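Long-range contact in nucleoporin nup120 (Schizosaccharomyces pombe, PDB 4GQ2), which serves as a structural component of the nuclear pore complex, the assembly through which transport between nucleus and cytoplasm takes place: residues N431-F444 with E502-D514. Numbering follows the deposited sequence.
Sequences NTSIESIQVALLSF and EWERFAKLVAYLD
Asp-514 OD1 takes two bonds from Ser-433: the backbone N reaches it at 2.8 Å from above the carboxylate plane, with an N-H...O angle of 164°, while OG donates nearly along the C-O direction. Serine suits this N-cap position because the same OG, set between its backbone N and carbonyl carbon, also accepts from Ser-436 N, 3.2 Å away, capping helix 434-443. Ser-436 in turn sends its OG back to Ser-433 O. Asp-514 OD2 forms a salt bridge with Lys-539; an alanine in place of Asp-514 would probably leave that lysine without this carboxylate and Ser-433 N and OG without the acceptor they share. Within the Nup120/160 beta-propeller range, the axes of 434-443 and 502-514 approach to 8.5 Å, their N-to-C directions 128° apart, in a helical insertion between strands 390-395 and 520-525 of one sheet. Here Ala-440 is a knob in a hole formed by Phe-506, Leu-509, Val-510 and Leu-513; its small CB, 3.6 Å from Val-510 CG2, allows that closeness. Phe-444, just after helix 434-443, receives on its face the edge of Phe-506, whose CG is anti to the backbone N (chi1 -172°), in a T-shaped pair, Phe-506 CD1 lying over the ring centre. Leu-509 CD2 meets that ring's edge, 3.9 Å from Phe-444 CE1.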
ATOM      1  N   ASN A 431      10.955   0.935  -0.204  1.00 72.08           N
ATOM      2  CA  ASN A 431      11.545   2.279  -0.159  1.00 67.70           C
ATOM      3  C   ASN A 431      12.726   2.480  -1.122  1.00 61.38           C
ATOM      4  O   ASN A 431      13.527   3.402  -0.959  1.00 52.81           O
ATOM      5  CB  ASN A 431      11.926   2.682   1.277  1.00 80.90           C
ATOM      6  CG  ASN A 431      10.743   2.645   2.231  1.00 96.33           C
ATOM      7  OD1 ASN A 431       9.987   1.672   2.267  1.00 94.62           O
ATOM      8  ND2 ASN A 431      10.586   3.706   3.019  1.00 94.51           N
ATOM      9  N   THR A 432      12.822   1.613  -2.125  1.00 53.52           N
ATOM     10  CA  THR A 432      13.771   1.796  -3.203  1.00 48.94           C
ATOM     11  C   THR A 432      13.092   2.672  -4.258  1.00 51.29           C
ATOM     12  O   THR A 432      11.867   2.809  -4.253  1.00 48.07           O
ATOM     13  CB  THR A 432      14.209   0.451  -3.835  1.00 49.66           C
ATOM     14  OG1 THR A 432      13.136  -0.092  -4.602  1.00 46.77           O
ATOM     15  CG2 THR A 432      14.628  -0.557  -2.775  1.00 51.71           C
ATOM     16  N   SER A 433      13.883   3.262  -5.153  1.00 41.78           N
ATOM     17  CA  SER A 433      13.350   4.103  -6.219  1.00 43.78           C
ATOM     18  C   SER A 433      12.655   3.279  -7.290  1.00 41.10           C
ATOM     19  O   SER A 433      13.007   2.125  -7.530  1.00 41.26           O
ATOM     20  CB  SER A 433      14.467   4.908  -6.882  1.00 49.66           C
ATOM     21  OG  SER A 433      15.272   4.057  -7.691  1.00 52.55           O
ATOM     22  N   ILE A 434      11.688   3.909  -7.949  1.00 39.17           N
ATOM     23  CA  ILE A 434      11.003   3.339  -9.097  1.00 39.58           C
ATOM     24  C   ILE A 434      11.973   3.037 -10.243  1.00 40.06           C
ATOM     25  O   ILE A 434      11.823   2.021 -10.929  1.00 37.97           O
ATOM     26  CB  ILE A 434       9.809   4.235  -9.531  1.00 44.26           C
ATOM     27  CG1 ILE A 434       8.500   3.660  -8.980  1.00 44.91           C
ATOM     28  CG2 ILE A 434       9.681   4.342 -11.046  1.00 45.33           C
ATOM     29  CD1 ILE A 434       8.317   3.819  -7.486  1.00 56.90           C
ATOM     30  N   GLU A 435      12.979   3.893 -10.426  1.00 35.89           N
ATOM     31  CA  GLU A 435      13.926   3.711 -11.528  1.00 39.10           C
ATOM     32  C   GLU A 435      14.693   2.400 -11.434  1.00 36.48           C
ATOM     33  O   GLU A 435      14.847   1.707 -12.438  1.00 39.72           O
ATOM     34  CB  GLU A 435      14.880   4.896 -11.670  1.00 38.32           C
ATOM     35  CG  GLU A 435      14.236   6.123 -12.293  1.00 43.26           C
ATOM     36  CD  GLU A 435      13.465   6.956 -11.283  1.00 45.45           C
ATOM     37  OE1 GLU A 435      13.618   6.720 -10.063  1.00 46.26           O
ATOM     38  OE2 GLU A 435      12.713   7.856 -11.706  1.00 42.62           O
ATOM     39  N   SER A 436      15.138   2.051 -10.226  1.00 38.31           N
ATOM     40  CA  SER A 436      15.863   0.801 -10.001  1.00 37.24           C
ATOM     41  C   SER A 436      15.041  -0.423 -10.395  1.00 35.88           C
ATOM     42  O   SER A 436      15.589  -1.396 -10.909  1.00 37.29           O
ATOM     43  CB  SER A 436      16.329   0.690  -8.555  1.00 35.44           C
ATOM     44  OG  SER A 436      15.226   0.561  -7.687  1.00 41.06           O
ATOM     45  N   ILE A 437      13.726  -0.359 -10.181  1.00 35.10           N
ATOM     46  CA  ILE A 437      12.825  -1.432 -10.617  1.00 36.68           C
ATOM     47  C   ILE A 437      12.729  -1.462 -12.146  1.00 42.69           C
ATOM     48  O   ILE A 437      12.841  -2.533 -12.760  1.00 36.43           O
ATOM     49  CB  ILE A 437      11.425  -1.342  -9.955  1.00 36.71           C
ATOM     50  CG1 ILE A 437      11.535  -1.501  -8.426  1.00 39.52           C
ATOM     51  CG2 ILE A 437      10.478  -2.389 -10.525  1.00 32.76           C
ATOM     52  CD1 ILE A 437      10.232  -1.321  -7.666  1.00 34.89           C
ATOM     53  N   GLN A 438      12.555  -0.286 -12.754  1.00 37.55           N
ATOM     54  CA  GLN A 438      12.460  -0.173 -14.211  1.00 36.54           C
ATOM     55  C   GLN A 438      13.717  -0.667 -14.914  1.00 36.83           C
ATOM     56  O   GLN A 438      13.637  -1.420 -15.881  1.00 44.13           O
ATOM     57  CB  GLN A 438      12.184   1.267 -14.635  1.00 37.83           C
ATOM     58  CG  GLN A 438      10.837   1.799 -14.202  1.00 43.83           C
ATOM     59  CD  GLN A 438      10.700   3.289 -14.425  1.00 42.33           C
ATOM     60  OE1 GLN A 438      11.691   4.002 -14.592  1.00 52.61           O
ATOM     61  NE2 GLN A 438       9.465   3.770 -14.437  1.00 43.63           N
ATOM     62  N   VAL A 439      14.877  -0.238 -14.428  1.00 37.19           N
ATOM     63  CA  VAL A 439      16.149  -0.675 -15.005  1.00 39.02           C
ATOM     64  C   VAL A 439      16.385  -2.160 -14.760  1.00 36.40           C
ATOM     65  O   VAL A 439      16.797  -2.874 -15.671  1.00 46.13           O
ATOM     66  CB  VAL A 439      17.336   0.177 -14.508  1.00 43.65           C
ATOM     67  CG1 VAL A 439      18.661  -0.425 -14.953  1.00 41.65           C
ATOM     68  CG2 VAL A 439      17.200   1.598 -15.034  1.00 35.46           C
ATOM     69  N   ALA A 440      16.103  -2.629 -13.544  1.00 34.56           N
ATOM     70  CA  ALA A 440      16.167  -4.059 -13.248  1.00 34.34           C
ATOM     71  C   ALA A 440      15.255  -4.864 -14.179  1.00 42.33           C
ATOM     72  O   ALA A 440      15.631  -5.935 -14.654  1.00 41.59           O
ATOM     73  CB  ALA A 440      15.802  -4.317 -11.801  1.00 33.35           C
ATOM     74  N   LEU A 441      14.061  -4.334 -14.439  1.00 43.09           N
ATOM     75  CA  LEU A 441      13.109  -4.970 -15.343  1.00 48.41           C
ATOM     76  C   LEU A 441      13.659  -5.146 -16.766  1.00 50.88           C
ATOM     77  O   LEU A 441      13.391  -6.163 -17.405  1.00 48.86           O
ATOM     78  CB  LEU A 441      11.786  -4.192 -15.367  1.00 46.80           C
ATOM     79  CG  LEU A 441      10.602  -4.870 -16.058  1.00 48.55           C
ATOM     80  CD1 LEU A 441      10.332  -6.239 -15.447  1.00 52.50           C
ATOM     81  CD2 LEU A 441       9.367  -3.985 -15.976  1.00 52.04           C
ATOM     82  N   LEU A 442      14.409  -4.152 -17.246  1.00 53.13           N
ATOM     83  CA  LEU A 442      15.108  -4.215 -18.536  1.00 57.54           C
ATOM     84  C   LEU A 442      16.000  -5.452 -18.644  1.00 61.59           C
ATOM     85  O   LEU A 442      15.903  -6.226 -19.597  1.00 60.53           O
ATOM     86  CB  LEU A 442      15.973  -2.969 -18.721  1.00 61.91           C
ATOM     87  CG  LEU A 442      15.654  -1.873 -19.741  1.00 71.67           C
ATOM     88  CD1 LEU A 442      14.316  -1.197 -19.499  1.00 79.58           C
ATOM     89  CD2 LEU A 442      16.775  -0.845 -19.709  1.00 68.76           C
ATOM     90  N   SER A 443      16.858  -5.625 -17.644  1.00 62.29           N
ATOM     91  CA  SER A 443      17.793  -6.740 -17.561  1.00 60.15           C
ATOM     92  C   SER A 443      17.100  -8.104 -17.633  1.00 71.18           C
ATOM     93  O   SER A 443      17.669  -9.069 -18.147  1.00 79.34           O
ATOM     94  CB  SER A 443      18.621  -6.613 -16.275  1.00 65.20           C
ATOM     95  OG  SER A 443      19.370  -7.787 -16.009  1.00 83.17           O
ATOM     96  N   PHE A 444      15.873  -8.174 -17.122  1.00 79.59           N
ATOM     97  CA  PHE A 444      15.093  -9.417 -17.129  1.00 81.47           C
ATOM     98  C   PHE A 444      14.304  -9.568 -18.432  1.00 74.89           C
ATOM     99  O   PHE A 444      13.301 -10.285 -18.492  1.00 73.28           O
ATOM    100  CB  PHE A 444      14.187  -9.502 -15.884  1.00 72.45           C
ATOM    101  CG  PHE A 444      14.874 -10.077 -14.667  1.00 72.45           C
ATOM    102  CD1 PHE A 444      16.089  -9.549 -14.209  1.00 71.23           C
ATOM    103  CD2 PHE A 444      14.312 -11.145 -13.970  1.00 62.41           C
ATOM    104  CE1 PHE A 444      16.727 -10.082 -13.095  1.00 62.45           C
ATOM    105  CE2 PHE A 444      14.944 -11.677 -12.849  1.00 59.64           C
ATOM    106  CZ  PHE A 444      16.153 -11.147 -12.414  1.00 65.73           C
ATOM    107  N   GLU A 502      13.739 -16.813  -8.885  1.00 32.79           N
ATOM    108  CA  GLU A 502      13.698 -15.743  -9.873  1.00 33.76           C
ATOM    109  C   GLU A 502      13.283 -14.417  -9.220  1.00 32.00           C
ATOM    110  O   GLU A 502      13.910 -13.382  -9.449  1.00 39.00           O
ATOM    111  CB  GLU A 502      12.783 -16.103 -11.047  1.00 32.71           C
ATOM    112  CG  GLU A 502      12.897 -15.159 -12.242  1.00 38.74           C
ATOM    113  CD  GLU A 502      14.266 -15.161 -12.915  1.00 40.56           C
ATOM    114  OE1 GLU A 502      14.400 -14.525 -13.977  1.00 54.33           O
ATOM    115  OE2 GLU A 502      15.213 -15.786 -12.405  1.00 44.57           O
ATOM    116  N   TRP A 503      12.239 -14.454  -8.398  1.00 29.29           N
ATOM    117  CA  TRP A 503      11.835 -13.259  -7.643  1.00 32.48           C
ATOM    118  C   TRP A 503      12.974 -12.758  -6.802  1.00 33.38           C
ATOM    119  O   TRP A 503      13.286 -11.571  -6.822  1.00 39.37           O
ATOM    120  CB  TRP A 503      10.629 -13.556  -6.770  1.00 31.64           C
ATOM    121  CG  TRP A 503       9.298 -13.479  -7.479  1.00 30.14           C
ATOM    122  CD1 TRP A 503       8.456 -14.529  -7.824  1.00 40.78           C
ATOM    123  CD2 TRP A 503       8.604 -12.274  -7.934  1.00 29.65           C
ATOM    124  NE1 TRP A 503       7.324 -14.066  -8.445  1.00 36.64           N
ATOM    125  CE2 TRP A 503       7.350 -12.725  -8.540  1.00 32.64           C
ATOM    126  CE3 TRP A 503       8.882 -10.909  -7.893  1.00 36.61           C
ATOM    127  CZ2 TRP A 503       6.435 -11.834  -9.086  1.00 34.68           C
ATOM    128  CZ3 TRP A 503       7.954 -10.023  -8.442  1.00 31.34           C
ATOM    129  CH2 TRP A 503       6.762 -10.475  -9.023  1.00 36.05           C
ATOM    130  N   GLU A 504      13.632 -13.664  -6.078  1.00 36.95           N
ATOM    131  CA  GLU A 504      14.790 -13.301  -5.277  1.00 38.67           C
ATOM    132  C   GLU A 504      15.888 -12.588  -6.067  1.00 39.00           C
ATOM    133  O   GLU A 504      16.400 -11.552  -5.617  1.00 44.07           O
ATOM    134  CB  GLU A 504      15.378 -14.513  -4.563  1.00 45.97           C
ATOM    135  CG  GLU A 504      16.554 -14.154  -3.662  1.00 40.80           C
ATOM    136  CD  GLU A 504      16.818 -15.203  -2.608  1.00 54.70           C
ATOM    137  OE1 GLU A 504      16.987 -16.386  -2.977  1.00 51.44           O
ATOM    138  OE2 GLU A 504      16.862 -14.838  -1.413  1.00 60.88           O
ATOM    139  N   ARG A 505      16.239 -13.128  -7.232  1.00 34.70           N
ATOM    140  CA  ARG A 505      17.272 -12.515  -8.071  1.00 43.76           C
ATOM    141  C   ARG A 505      16.874 -11.103  -8.456  1.00 39.16           C
ATOM    142  O   ARG A 505      17.687 -10.179  -8.396  1.00 44.17           O
ATOM    143  CB  ARG A 505      17.516 -13.326  -9.345  1.00 43.83           C
ATOM    144  CG  ARG A 505      18.380 -14.553  -9.148  1.00 50.14           C
ATOM    145  CD  ARG A 505      18.517 -15.364 -10.433  1.00 47.58           C
ATOM    146  NE  ARG A 505      18.795 -16.758 -10.101  1.00 55.02           N
ATOM    147  CZ  ARG A 505      17.931 -17.762 -10.242  1.00 53.49           C
ATOM    148  NH1 ARG A 505      16.721 -17.554 -10.762  1.00 37.92           N
ATOM    149  NH2 ARG A 505      18.294 -18.987  -9.881  1.00 50.12           N
ATOM    150  N   PHE A 506      15.616 -10.947  -8.856  1.00 39.95           N
ATOM    151  CA  PHE A 506      15.110  -9.651  -9.254  1.00 37.98           C
ATOM    152  C   PHE A 506      15.200  -8.650  -8.097  1.00 38.30           C
ATOM    153  O   PHE A 506      15.652  -7.516  -8.287  1.00 36.81           O
ATOM    154  CB  PHE A 506      13.680  -9.758  -9.775  1.00 34.67           C
ATOM    155  CG  PHE A 506      13.180  -8.491 -10.375  1.00 39.44           C
ATOM    156  CD1 PHE A 506      13.562  -8.120 -11.658  1.00 38.97           C
ATOM    157  CD2 PHE A 506      12.361  -7.637  -9.643  1.00 40.99           C
ATOM    158  CE1 PHE A 506      13.115  -6.930 -12.212  1.00 44.40           C
ATOM    159  CE2 PHE A 506      11.912  -6.442 -10.190  1.00 46.56           C
ATOM    160  CZ  PHE A 506      12.289  -6.087 -11.478  1.00 40.15           C
ATOM    161  N   ALA A 507      14.798  -9.089  -6.904  1.00 33.19           N
ATOM    162  CA  ALA A 507      14.856  -8.256  -5.705  1.00 39.69           C
ATOM    163  C   ALA A 507      16.286  -7.854  -5.378  1.00 40.74           C
ATOM    164  O   ALA A 507      16.537  -6.705  -4.994  1.00 50.54           O
ATOM    165  CB  ALA A 507      14.210  -8.967  -4.524  1.00 40.70           C
ATOM    166  N   LYS A 508      17.218  -8.792  -5.540  1.00 37.43           N
ATOM    167  CA  LYS A 508      18.645  -8.508  -5.325  1.00 43.97           C
ATOM    168  C   LYS A 508      19.183  -7.478  -6.313  1.00 39.20           C
ATOM    169  O   LYS A 508      19.933  -6.586  -5.930  1.00 46.29           O
ATOM    170  CB  LYS A 508      19.491  -9.784  -5.380  1.00 45.33           C
ATOM    171  CG  LYS A 508      19.549 -10.548  -4.067  1.00 65.13           C
ATOM    172  CD  LYS A 508      20.751 -11.483  -4.040  1.00 93.68           C
ATOM    173  CE  LYS A 508      20.887 -12.212  -2.709  1.00111.39           C
ATOM    174  NZ  LYS A 508      19.960 -13.374  -2.593  1.00115.65           N
ATOM    175  N   LEU A 509      18.788  -7.593  -7.577  1.00 38.34           N
ATOM    176  CA  LEU A 509      19.210  -6.627  -8.588  1.00 37.73           C
ATOM    177  C   LEU A 509      18.669  -5.232  -8.280  1.00 37.74           C
ATOM    178  O   LEU A 509      19.404  -4.245  -8.355  1.00 34.90           O
ATOM    179  CB  LEU A 509      18.787  -7.079  -9.986  1.00 35.35           C
ATOM    180  CG  LEU A 509      19.217  -6.178 -11.148  1.00 45.81           C
ATOM    181  CD1 LEU A 509      20.699  -5.807 -11.060  1.00 31.79           C
ATOM    182  CD2 LEU A 509      18.864  -6.815 -12.497  1.00 38.70           C
ATOM    183  N   VAL A 510      17.389  -5.170  -7.923  1.00 32.36           N
ATOM    184  CA  VAL A 510      16.748  -3.917  -7.564  1.00 33.90           C
ATOM    185  C   VAL A 510      17.477  -3.244  -6.399  1.00 36.07           C
ATOM    186  O   VAL A 510      17.890  -2.089  -6.512  1.00 39.84           O
ATOM    187  CB  VAL A 510      15.259  -4.126  -7.231  1.00 33.57           C
ATOM    188  CG1 VAL A 510      14.668  -2.874  -6.595  1.00 33.99           C
ATOM    189  CG2 VAL A 510      14.491  -4.488  -8.489  1.00 29.06           C
ATOM    190  N   ALA A 511      17.649  -3.974  -5.298  1.00 36.00           N
ATOM    191  CA  ALA A 511      18.378  -3.464  -4.132  1.00 35.11           C
ATOM    192  C   ALA A 511      19.816  -3.097  -4.472  1.00 36.63           C
ATOM    193  O   ALA A 511      20.350  -2.128  -3.930  1.00 40.76           O
ATOM    194  CB  ALA A 511      18.344  -4.467  -2.978  1.00 26.88           C
ATOM    195  N   TYR A 512      20.437  -3.862  -5.369  1.00 40.53           N
ATOM    196  CA  TYR A 512      21.833  -3.619  -5.746  1.00 44.58           C
ATOM    197  C   TYR A 512      21.986  -2.305  -6.509  1.00 45.15           C
ATOM    198  O   TYR A 512      22.876  -1.505  -6.218  1.00 47.97           O
ATOM    199  CB  TYR A 512      22.412  -4.792  -6.553  1.00 44.01           C
ATOM    200  CG  TYR A 512      23.766  -4.503  -7.161  1.00 46.80           C
ATOM    201  CD1 TYR A 512      24.938  -4.564  -6.391  1.00 48.90           C
ATOM    202  CD2 TYR A 512      23.878  -4.161  -8.508  1.00 44.87           C
ATOM    203  CE1 TYR A 512      26.178  -4.292  -6.957  1.00 44.65           C
ATOM    204  CE2 TYR A 512      25.108  -3.887  -9.079  1.00 51.29           C
ATOM    205  CZ  TYR A 512      26.253  -3.951  -8.308  1.00 50.14           C
ATOM    206  OH  TYR A 512      27.457  -3.670  -8.909  1.00 45.39           O
ATOM    207  N   LEU A 513      21.110  -2.088  -7.480  1.00 47.28           N
ATOM    208  CA  LEU A 513      21.122  -0.852  -8.247  1.00 45.24           C
ATOM    209  C   LEU A 513      20.755   0.335  -7.374  1.00 50.47           C
ATOM    210  O   LEU A 513      21.417   1.378  -7.429  1.00 49.03           O
ATOM    211  CB  LEU A 513      20.151  -0.946  -9.419  1.00 46.64           C
ATOM    212  CG  LEU A 513      20.473  -1.963 -10.516  1.00 42.45           C
ATOM    213  CD1 LEU A 513      19.363  -1.915 -11.544  1.00 41.75           C
ATOM    214  CD2 LEU A 513      21.820  -1.680 -11.165  1.00 38.10           C
ATOM    215  N   ASP A 514      19.714   0.167  -6.558  1.00 40.22           N
ATOM    216  CA  ASP A 514      19.165   1.287  -5.816  1.00 36.71           C
ATOM    217  C   ASP A 514      20.097   1.768  -4.735  1.00 33.64           C
ATOM    218  O   ASP A 514      20.048   2.931  -4.352  1.00 35.69           O
ATOM    219  CB  ASP A 514      17.815   0.961  -5.189  1.00 36.95           C
ATOM    220  CG  ASP A 514      17.126   2.202  -4.650  1.00 36.42           C
ATOM    221  OD1 ASP A 514      16.707   3.059  -5.457  1.00 40.26           O
ATOM    222  OD2 ASP A 514      17.021   2.335  -3.423  1.00 38.45           O
TER